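PDB 2QR4: peptidase M3B, oligoendopeptidase F from Enterococcus faecium, which probably cleaves peptide bonds within short oligopeptides, acting as a zinc-dependent endopeptidase of family M3. Local coordinates for residues Leu13-Ser16 / Glu17-Lys20; Phe36-Ala39 / Ile40-Val43; Arg45-Arg48 / Gln49-Ile53; Tyr54-Ala57 / His58-Asp62. All blocks are in the same frame, centred on the assembly; numbering follows the deposited sequence.

Contact 1 of 4, residues Leu13-Ser16 / Glu17-Lys20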
loop_
_atom_site.group_PDB
_atom_site.type_symbol
_atom_site.label_atom_id
_atom_site.label_comp_id
_atom_site.label_asym_id
_atom_site.label_seq_id
_atom_site.Cartn_x
_atom_site.Cartn_y
_atom_site.Cartn_z
ATOM N N LEU A 13 -9.353 13.581 22.741
ATOM C CA LEU A 13 -8.805 13.783 24.059
ATOM C C LEU A 13 -9.563 12.922 25.064
ATOM O O LEU A 13 -8.969 12.334 25.964
ATOM C CB LEU A 13 -8.925 15.259 24.425
ATOM C CG LEU A 13 -7.745 15.931 25.111
ATOM C CD1 LEU A 13 -6.451 15.573 24.407
ATOM C CD2 LEU A 13 -7.949 17.434 25.116
ATOM N N GLU A 14 -10.881 12.850 24.903
ATOM C CA GLU A 14 -11.725 12.111 25.837
ATOM C C GLU A 14 -11.517 10.613 25.694
ATOM O O GLU A 14 -11.368 9.909 26.684
ATOM C CB GLU A 14 -13.198 12.476 25.652
ATOM C CG GLU A 14 -13.514 13.917 26.027
ATOM C CD GLU A 14 -14.807 14.421 25.415
ATOM O OE1 GLU A 14 -15.025 15.645 25.418
ATOM O OE2 GLU A 14 -15.596 13.599 24.915
ATOM N N LEU A 15 -11.494 10.123 24.461
ATOM C CA LEU A 15 -11.259 8.709 24.248
ATOM C C LEU A 15 -9.864 8.302 24.719
ATOM O O LEU A 15 -9.706 7.254 25.340
ATOM C CB LEU A 15 -11.453 8.355 22.788
ATOM C CG LEU A 15 -12.844 7.862 22.425
ATOM C CD1 LEU A 15 -13.844 8.063 23.560
ATOM C CD2 LEU A 15 -13.305 8.555 21.159
ATOM N N SER A 16 -8.864 9.138 24.433
ATOM C CA SER A 16 -7.479 8.898 24.864
ATOM C C SER A 16 -7.337 8.794 26.365
ATOM O O SER A 16 -6.576 7.974 26.856
ATOM C CB SER A 16 -6.548 10.006 24.384
ATOM O OG SER A 16 -6.311 9.897 22.998
ATOM N N GLU A 17 -8.050 9.635 27.100
ATOM C CA GLU A 17 -7.927 9.611 28.541
ATOM C C GLU A 17 -8.700 8.428 29.109
ATOM O O GLU A 17 -8.197 7.717 29.969
ATOM C CB GLU A 17 -8.404 10.928 29.158
ATOM C CG GLU A 17 -9.772 10.874 29.843
ATOM C CD GLU A 17 -9.670 10.721 31.355
ATOM O OE1 GLU A 17 -10.689 10.945 32.062
ATOM O OE2 GLU A 17 -8.561 10.385 31.830
ATOM N N GLU A 18 -9.920 8.214 28.626
ATOM C CA GLU A 18 -10.734 7.107 29.106
ATOM C C GLU A 18 -9.944 5.816 28.948
ATOM O O GLU A 18 -10.029 4.899 29.766
ATOM C CB GLU A 18 -12.038 7.008 28.312
ATOM C CG GLU A 18 -13.105 6.173 28.992
ATOM C CD GLU A 18 -14.359 5.991 28.146
ATOM O OE1 GLU A 18 -14.409 6.513 27.013
ATOM O OE2 GLU A 18 -15.297 5.315 28.624
ATOM N N LEU A 19 -9.158 5.773 27.883
ATOM C CA LEU A 19 -8.409 4.594 27.500
ATOM C C LEU A 19 -7.441 4.133 28.575
ATOM O O LEU A 19 -7.084 2.961 28.630
ATOM C CB LEU A 19 -7.631 4.905 26.235
ATOM C CG LEU A 19 -7.313 3.731 25.351
ATOM C CD1 LEU A 19 -8.602 3.030 25.012
ATOM C CD2 LEU A 19 -6.615 4.245 24.118
ATOM N N LYS A 20 -7.012 5.061 29.422
ATOM C CA LYS A 20 -6.070 4.754 30.487
ATOM C C LYS A 20 -6.682 3.783 31.487
ATOM O O LYS A 20 -5.969 3.031 32.150
ATOM C CB LYS A 20 -5.595 6.040 31.178
ATOM C CG LYS A 20 -4.714 6.907 30.277
ATOM C CD LYS A 20 -4.590 8.341 30.783
ATOM C CE LYS A 20 -3.751 9.189 29.817
ATOM N NZ LYS A 20 -3.845 10.649 30.106
#
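Glu18 runs alongside Leu15, one turn earlier in the chain, and both side chains point the same way. Glu18 CB rests against the backbone, 3.4 Å from Glu14 O. From there CG departs on the side remote from the backbone N (chi1 -163°), and with chi2 at -176° the chain is fully stretched. This brings the carboxylate alongside the end of Leu15, with Glu18 OE1 3.8 Å from Leu15 CD1, a contact of oxygen with methyl. The other oxygen, OE2, meets the guanidinium of Arg45 in a salt bridge, which probably restrains the rotation of the carboxylate and favours its ionised form; the side chain also touches Val46 and Gln49 of helix 33-63. Helix 4-18 supplies the scaffold through alpha-helical backbone bonds: Glu17 N to Leu13 O (3.1 Å), then Glu18 N to Glu14 O at 3.0 Å and nearly straight (168°), then Leu19 N to Leu15 O at 3.0 Å. The next amide behaves differently. Lys20 N lies 3.9 Å from Ser16 O and bonds instead to Glu17 O, three residues back, at 3.0 Å. Leu19 CB approaches Ser16 O to 3.3 Å, while its side chain packs on Lys83, Val84 and Ala87 of helix 68-87. Ser16 OG is turned beside its own backbone N, a rotation that suits its hydrogen bond to Tyr12 O, and it also bonds Lys83 NZ. Leu15 touches Gln49 and Ile53 of helix 33-63.

Contact 2 of 4, residues Phe36-Ala39 / Ile40-Val43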
loop_
_atom_site.group_PDB
_atom_site.type_symbol
_atom_site.label_atom_id
_atom_site.label_comp_id
_atom_site.label_asym_id
_atom_site.label_seq_id
_atom_site.Cartn_x
_atom_site.Cartn_y
_atom_site.Cartn_z
ATOM N N PHE A 36 -16.380 -8.856 35.332
ATOM C CA PHE A 36 -16.522 -9.313 33.959
ATOM C C PHE A 36 -17.458 -8.356 33.220
ATOM O O PHE A 36 -17.169 -7.920 32.110
ATOM C CB PHE A 36 -17.088 -10.735 33.966
ATOM C CG PHE A 36 -17.140 -11.388 32.618
ATOM C CD1 PHE A 36 -15.993 -11.882 32.027
ATOM C CD2 PHE A 36 -18.353 -11.554 31.964
ATOM C CE1 PHE A 36 -16.043 -12.503 30.778
ATOM C CE2 PHE A 36 -18.410 -12.168 30.715
ATOM C CZ PHE A 36 -17.255 -12.642 30.121
ATOM N N LEU A 37 -18.566 -8.014 33.868
ATOM C CA LEU A 37 -19.533 -7.072 33.324
ATOM C C LEU A 37 -18.895 -5.714 33.115
ATOM O O LEU A 37 -19.076 -5.094 32.071
ATOM C CB LEU A 37 -20.747 -6.944 34.264
ATOM C CG LEU A 37 -21.860 -5.967 33.859
ATOM C CD1 LEU A 37 -22.391 -6.261 32.465
ATOM C CD2 LEU A 37 -22.999 -5.979 34.865
ATOM N N ASN A 38 -18.143 -5.250 34.109
ATOM C CA ASN A 38 -17.529 -3.930 34.019
ATOM C C ASN A 38 -16.526 -3.846 32.869
ATOM O O ASN A 38 -16.459 -2.841 32.167
ATOM C CB ASN A 38 -16.894 -3.526 35.357
ATOM C CG ASN A 38 -17.922 -3.416 36.474
ATOM O OD1 ASN A 38 -19.059 -3.009 36.246
ATOM N ND2 ASN A 38 -17.528 -3.791 37.685
ATOM N N ALA A 39 -15.761 -4.910 32.666
ATOM C CA ALA A 39 -14.819 -4.972 31.548
ATOM C C ALA A 39 -15.527 -4.893 30.192
ATOM O O ALA A 39 -15.133 -4.124 29.318
ATOM C CB ALA A 39 -13.962 -6.245 31.635
ATOM N N ILE A 40 -16.568 -5.699 30.020
ATOM C CA ILE A 40 -17.335 -5.691 28.785
ATOM C C ILE A 40 -17.907 -4.304 28.540
ATOM O O ILE A 40 -17.885 -3.807 27.422
ATOM C CB ILE A 40 -18.506 -6.679 28.852
ATOM C CG1 ILE A 40 -17.992 -8.113 28.798
ATOM C CG2 ILE A 40 -19.443 -6.442 27.700
ATOM C CD1 ILE A 40 -18.962 -9.114 29.309
ATOM N N GLU A 41 -18.428 -3.686 29.597
ATOM C CA GLU A 41 -18.999 -2.355 29.480
ATOM C C GLU A 41 -17.950 -1.360 29.042
ATOM O O GLU A 41 -18.210 -0.515 28.189
ATOM C CB GLU A 41 -19.617 -1.910 30.798
ATOM C CG GLU A 41 -20.973 -2.495 31.019
ATOM C CD GLU A 41 -21.425 -2.371 32.458
ATOM O OE1 GLU A 41 -20.598 -1.960 33.300
ATOM O OE2 GLU A 41 -22.601 -2.691 32.745
ATOM N N PHE A 42 -16.761 -1.474 29.621
ATOM C CA PHE A 42 -15.695 -0.560 29.298
ATOM C C PHE A 42 -15.257 -0.701 27.845
ATOM O O PHE A 42 -15.245 0.295 27.116
ATOM C CB PHE A 42 -14.483 -0.722 30.223
ATOM C CG PHE A 42 -13.263 0.019 29.733
ATOM C CD1 PHE A 42 -13.103 1.371 30.006
ATOM C CD2 PHE A 42 -12.298 -0.627 28.963
ATOM C CE1 PHE A 42 -11.994 2.072 29.539
ATOM C CE2 PHE A 42 -11.169 0.067 28.483
ATOM C CZ PHE A 42 -11.020 1.414 28.764
ATOM N N VAL A 43 -14.893 -1.910 27.407
ATOM C CA VAL A 43 -14.286 -1.983 26.081
ATOM C C VAL A 43 -15.291 -1.723 24.971
ATOM O O VAL A 43 -14.946 -1.142 23.957
ATOM C CB VAL A 43 -13.419 -3.261 25.775
ATOM C CG1 VAL A 43 -12.770 -3.843 27.021
ATOM C CG2 VAL A 43 -14.211 -4.286 25.026
#
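Phe36 and Ile40 meet one helical turn apart, their side chains inclined to each other, with Ile40 CD1 approaching the ring obliquely. The nearest ring atom is Phe36 CE2, 3.4 Å from that methyl, with CD2 and CZ a little farther off. Two torsions bring the groups together: the phenyl ring swings to the side remote from its backbone N (chi1 -173°), whereas Ile40 CG1 lies beside its own N (chi1 -71°) and so leans back along the helix. Ile40 CG1 therefore also rests 3.4 Å from Phe36 O. Tyr106 and Ile95 touch the ring, and Phe91 and Tyr116 touch Ile40. Leu37 and Glu41 repeat the spacing with a different outcome, since the extended Glu41 chain crosses the leucine and sets OE2 3.5 Å from Leu37 CG. The second carboxylate oxygen belongs to another pairing. Asn38 and Glu41 point the same way, their amide and carboxylate planes 41° apart, and Asn38 OD1 as modelled stands 3.5 Å from Glu41 OE1. Four backbone bonds set the spacing of these side chains on helix 33-63, running from Ile40 N to Phe36 O (3.1 Å) through to Val43 N to Ala39 O (2.9 Å). The chemistry thus divides in two: Phe36 and Ile40 cohere through apolar contact, whereas the Glu41 carboxylate makes no hydrogen bond to Asn38 OD1 as modelled, and these two acceptors face each other in a mildly unfavourable pairing that solvent can probably offset.

Contact 3 of 4, residues Arg45-Arg48 / Gln49-Ile53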
loop_
_atom_site.group_PDB
_atom_site.type_symbol
_atom_site.label_atom_id
_atom_site.label_comp_id
_atom_site.label_asym_id
_atom_site.label_seq_id
_atom_site.Cartn_x
_atom_site.Cartn_y
_atom_site.Cartn_z
ATOM N N ARG A 45 -17.788 0.280 25.115
ATOM C CA ARG A 45 -18.104 1.682 25.131
ATOM C C ARG A 45 -16.996 2.467 24.441
ATOM O O ARG A 45 -17.266 3.360 23.636
ATOM C CB ARG A 45 -18.275 2.136 26.581
ATOM C CG ARG A 45 -18.456 3.607 26.773
ATOM C CD ARG A 45 -17.755 4.050 28.053
ATOM N NE ARG A 45 -18.118 3.251 29.220
ATOM C CZ ARG A 45 -17.322 3.052 30.269
ATOM N NH1 ARG A 45 -16.099 3.584 30.285
ATOM N NH2 ARG A 45 -17.742 2.312 31.299
ATOM N N VAL A 46 -15.747 2.128 24.750
ATOM C CA VAL A 46 -14.614 2.844 24.176
ATOM C C VAL A 46 -14.494 2.497 22.707
ATOM O O VAL A 46 -14.309 3.371 21.857
ATOM C CB VAL A 46 -13.297 2.517 24.915
ATOM C CG1 VAL A 46 -12.138 3.025 24.160
ATOM C CG2 VAL A 46 -13.302 3.183 26.258
ATOM N N TYR A 47 -14.636 1.212 22.413
ATOM C CA TYR A 47 -14.403 0.707 21.074
ATOM C C TYR A 47 -15.431 1.280 20.109
ATOM O O TYR A 47 -15.076 1.804 19.053
ATOM C CB TYR A 47 -14.410 -0.825 21.075
ATOM C CG TYR A 47 -14.036 -1.459 19.767
ATOM C CD1 TYR A 47 -12.706 -1.707 19.440
ATOM C CD2 TYR A 47 -15.015 -1.823 18.855
ATOM C CE1 TYR A 47 -12.365 -2.304 18.230
ATOM C CE2 TYR A 47 -14.692 -2.404 17.654
ATOM C CZ TYR A 47 -13.369 -2.645 17.340
ATOM O OH TYR A 47 -13.074 -3.236 16.132
ATOM N N ARG A 48 -16.699 1.225 20.491
ATOM C CA ARG A 48 -17.748 1.736 19.627
ATOM C C ARG A 48 -17.724 3.242 19.423
ATOM O O ARG A 48 -18.046 3.722 18.338
ATOM C CB ARG A 48 -19.120 1.243 20.084
ATOM C CG ARG A 48 -19.270 -0.277 19.860
ATOM C CD ARG A 48 -20.689 -0.778 20.080
ATOM N NE ARG A 48 -20.764 -2.239 20.129
ATOM C CZ ARG A 48 -21.867 -2.916 20.443
ATOM N NH1 ARG A 48 -22.979 -2.258 20.740
ATOM N NH2 ARG A 48 -21.861 -4.245 20.468
ATOM N N GLN A 49 -17.340 3.999 20.442
ATOM C CA GLN A 49 -17.212 5.447 20.264
ATOM C C GLN A 49 -16.108 5.805 19.271
ATOM O O GLN A 49 -16.170 6.838 18.608
ATOM C CB GLN A 49 -16.939 6.138 21.590
ATOM C CG GLN A 49 -18.203 6.413 22.381
ATOM C CD GLN A 49 -17.955 6.470 23.880
ATOM O OE1 GLN A 49 -16.867 6.853 24.345
ATOM N NE2 GLN A 49 -18.976 6.088 24.652
ATOM N N THR A 50 -15.097 4.948 19.183
ATOM C CA THR A 50 -13.983 5.171 18.289
ATOM C C THR A 50 -14.340 4.741 16.872
ATOM O O THR A 50 -13.898 5.354 15.900
ATOM C CB THR A 50 -12.748 4.410 18.778
ATOM O OG1 THR A 50 -12.433 4.850 20.105
ATOM C CG2 THR A 50 -11.575 4.679 17.881
ATOM N N GLU A 51 -15.150 3.694 16.766
ATOM C CA GLU A 51 -15.582 3.183 15.482
ATOM C C GLU A 51 -16.411 4.253 14.769
ATOM O O GLU A 51 -16.234 4.493 13.571
ATOM C CB GLU A 51 -16.382 1.895 15.672
ATOM C CG GLU A 51 -16.678 1.120 14.395
ATOM C CD GLU A 51 -16.641 -0.391 14.606
ATOM O OE1 GLU A 51 -16.816 -0.849 15.758
ATOM O OE2 GLU A 51 -16.425 -1.124 13.620
ATOM N N VAL A 52 -17.280 4.913 15.530
ATOM C CA VAL A 52 -18.148 5.976 15.027
ATOM C C VAL A 52 -17.348 7.120 14.416
ATOM O O VAL A 52 -17.598 7.527 13.295
ATOM C CB VAL A 52 -19.071 6.514 16.159
ATOM C CG1 VAL A 52 -19.591 7.904 15.839
ATOM C CG2 VAL A 52 -20.227 5.542 16.423
ATOM N N ILE A 53 -16.380 7.631 15.165
ATOM C CA ILE A 53 -15.452 8.639 14.672
ATOM C C ILE A 53 -14.673 8.145 13.450
ATOM O O ILE A 53 -14.512 8.864 12.470
ATOM C CB ILE A 53 -14.449 9.007 15.773
ATOM C CG1 ILE A 53 -15.182 9.586 16.986
ATOM C CG2 ILE A 53 -13.387 9.976 15.266
ATOM C CD1 ILE A 53 -14.266 9.759 18.174
#
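Thr50 grips Val46 O twice. With OG1 rotated beside the backbone N (chi1 -58°), the hydroxyl donates to Val46 O at 3.0 Å, while Thr50 N donates to the same oxygen at 3.2 Å; the two donors arrive from opposite faces of the carbonyl plane. Tyr47 O takes a good bond from Glu51 N (3.0 Å) and only a weak one from Thr50 N. Outside the backbone, the Tyr47 ring and the Glu51 carboxylate stand almost perpendicular, their planes 88° apart. A bend in the Glu51 chain at chi2 (144°) turns OE1 back to within 3.2 Å of Tyr47 CE2. Arg45 and Gln49 instead lie side by side: the arginine chain bends at chi2 and chi3, and its CG passes 3.3 Å from Gln49 NE2. Arg45 has its outside partner in Glu18 of helix 4-18, and Gln49 packs on that same helix, while Thr50 faces Phe81 and Val84 of helix 68-87. A hydroxyl that returns its hydrogen bond to the carbonyl four residues back, as Thr50 does, is a familiar way for threonine to be accommodated within an alpha-helix.

Contact 4 of 4, residues Tyr54-Ala57 / His58-Asp62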
loop_
_atom_site.group_PDB
_atom_site.type_symbol
_atom_site.label_atom_id
_atom_site.label_comp_id
_atom_site.label_asym_id
_atom_site.label_seq_id
_atom_site.Cartn_x
_atom_site.Cartn_y
_atom_site.Cartn_z
ATOM N N TYR A 54 -14.177 6.917 13.501
ATOM C CA TYR A 54 -13.473 6.379 12.348
ATOM C C TYR A 54 -14.351 6.355 11.076
ATOM O O TYR A 54 -14.019 6.980 10.059
ATOM C CB TYR A 54 -12.932 4.991 12.642
ATOM C CG TYR A 54 -12.285 4.366 11.436
ATOM C CD1 TYR A 54 -10.938 4.591 11.150
ATOM C CD2 TYR A 54 -13.021 3.552 10.574
ATOM C CE1 TYR A 54 -10.341 4.008 10.054
ATOM C CE2 TYR A 54 -12.432 2.978 9.467
ATOM C CZ TYR A 54 -11.093 3.214 9.211
ATOM O OH TYR A 54 -10.510 2.649 8.107
ATOM N N VAL A 55 -15.459 5.624 11.144
ATOM C CA VAL A 55 -16.404 5.525 10.039
ATOM C C VAL A 55 -16.756 6.905 9.472
ATOM O O VAL A 55 -16.781 7.101 8.254
ATOM C CB VAL A 55 -17.682 4.775 10.479
ATOM C CG1 VAL A 55 -18.871 5.127 9.584
ATOM C CG2 VAL A 55 -17.424 3.277 10.505
ATOM N N TYR A 56 -16.991 7.867 10.352
ATOM C CA TYR A 56 -17.328 9.216 9.918
ATOM C C TYR A 56 -16.211 9.889 9.128
ATOM O O TYR A 56 -16.456 10.498 8.081
ATOM C CB TYR A 56 -17.682 10.099 11.109
ATOM C CG TYR A 56 -17.928 11.537 10.716
ATOM C CD1 TYR A 56 -18.985 11.870 9.867
ATOM C CD2 TYR A 56 -17.107 12.563 11.179
ATOM C CE1 TYR A 56 -19.224 13.189 9.497
ATOM C CE2 TYR A 56 -17.343 13.891 10.821
ATOM C CZ TYR A 56 -18.403 14.195 9.977
ATOM O OH TYR A 56 -18.648 15.501 9.604
ATOM N N ALA A 57 -14.991 9.803 9.642
ATOM C CA ALA A 57 -13.864 10.447 8.995
ATOM C C ALA A 57 -13.556 9.771 7.659
ATOM O O ALA A 57 -13.172 10.428 6.694
ATOM C CB ALA A 57 -12.658 10.412 9.896
ATOM N N HIS A 58 -13.732 8.455 7.622
ATOM C CA HIS A 58 -13.495 7.682 6.419
ATOM C C HIS A 58 -14.486 8.149 5.364
ATOM O O HIS A 58 -14.111 8.416 4.222
ATOM C CB HIS A 58 -13.675 6.199 6.723
ATOM C CG HIS A 58 -13.269 5.284 5.615
ATOM N ND1 HIS A 58 -12.220 4.396 5.734
ATOM C CD2 HIS A 58 -13.783 5.097 4.378
ATOM C CE1 HIS A 58 -12.097 3.712 4.611
ATOM N NE2 HIS A 58 -13.037 4.115 3.775
ATOM N N LEU A 59 -15.750 8.283 5.755
ATOM C CA LEU A 59 -16.769 8.739 4.815
ATOM C C LEU A 59 -16.404 10.085 4.211
ATOM O O LEU A 59 -16.390 10.248 2.994
ATOM C CB LEU A 59 -18.152 8.801 5.470
ATOM C CG LEU A 59 -19.064 7.619 5.115
ATOM C CD1 LEU A 59 -18.386 6.280 5.432
ATOM C CD2 LEU A 59 -20.423 7.730 5.810
ATOM N N LYS A 60 -16.105 11.049 5.071
ATOM C CA LYS A 60 -15.722 12.367 4.618
ATOM C C LYS A 60 -14.504 12.324 3.678
ATOM O O LYS A 60 -14.461 13.032 2.675
ATOM C CB LYS A 60 -15.482 13.283 5.815
ATOM C CG LYS A 60 -16.736 13.985 6.286
ATOM C CD LYS A 60 -16.412 15.380 6.807
ATOM C CE LYS A 60 -17.669 16.250 6.901
ATOM N NZ LYS A 60 -18.282 16.547 5.571
ATOM N N ASN A 61 -13.528 11.481 3.997
ATOM C CA ASN A 61 -12.377 11.297 3.130
ATOM C C ASN A 61 -12.812 10.831 1.744
ATOM O O ASN A 61 -12.431 11.423 0.733
ATOM C CB ASN A 61 -11.418 10.278 3.736
ATOM C CG ASN A 61 -10.097 10.199 2.989
ATOM O OD1 ASN A 61 -9.612 9.115 2.661
ATOM N ND2 ASN A 61 -9.501 11.350 2.736
ATOM N N ASP A 62 -13.626 9.778 1.705
ATOM C CA ASP A 62 -14.114 9.221 0.443
ATOM C C ASP A 62 -14.880 10.244 -0.393
ATOM O O ASP A 62 -14.837 10.203 -1.625
ATOM C CB ASP A 62 -14.971 7.976 0.688
ATOM C CG ASP A 62 -14.135 6.742 0.986
ATOM O OD1 ASP A 62 -12.896 6.865 1.074
ATOM O OD2 ASP A 62 -14.715 5.646 1.127
#
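Tyr54 and His58 form an i/i+4 aromatic pair on helix 33-63, on the flank that packs against helix 68-87. Their side chains run in the same direction, with ring centroids 5.7 Å apart and planes inclined at 53°, an oblique meeting. Tyr54 OH lies at the edge of the imidazole, near its plane, and accepts a weak hydrogen bond from His58 ND1 at 3.4 Å. The backbone beneath is firmer: His58 N reaches Tyr54 O at 2.9 Å. Further rings complete this packed side, since Tyr54 stacks on Phe81 and His58 meets Tyr74 steeply. Ala57, which is buried, touches Leu73 and Ala77, and its carbonyl oxygen accepts from Asn61 N at 2.9 Å.

The exposed side is built of less specific contacts, with no side-chain hydrogen bond between its residues. Val55 CG1 and Leu59 CD1 are 4.3 Å apart, and Leu59 CD1 comes closer to the carbonyl, 3.3 Å from Val55 O. Tyr56 and Lys60 lie alongside each other in the same sense, joined at the backbone by a nearly linear bond (174°) from Lys60 N to Tyr56 O. Here the lysine's methylenes, and not its ammonium, border the phenol: the bend at chi2 brings Lys60 CE to 3.0 Å from Tyr56 OH, whereas the turn at chi4 (-66°) leaves Lys60 NZ 4.2 Å from Tyr56 OH.

How the contacts relate
Contacts 2, 3 and 4 follow one another along helix 33-63, successive centres about 14 Å apart, while contact 1 lies on the neighbouring helix 4-18. Contact 1 joins contact 3 most fully, at about 11 Å between centres: the tie is the 2.5 Å from Glu18 OE2 to Arg45 NH1, and Leu15 CD2 packs 3.4 Å from Ile53 CD1. Towards contact 2 it offers only packing, with Glu18 O 3.5 Å from Phe42 CE1. Contacts 1 and 4 do not touch, their nearest atoms being about 8 Å apart. The HExxH sequence that binds zinc in this family, and probably does so here, occurs on helix 361-379, so none of the four contacts contains it.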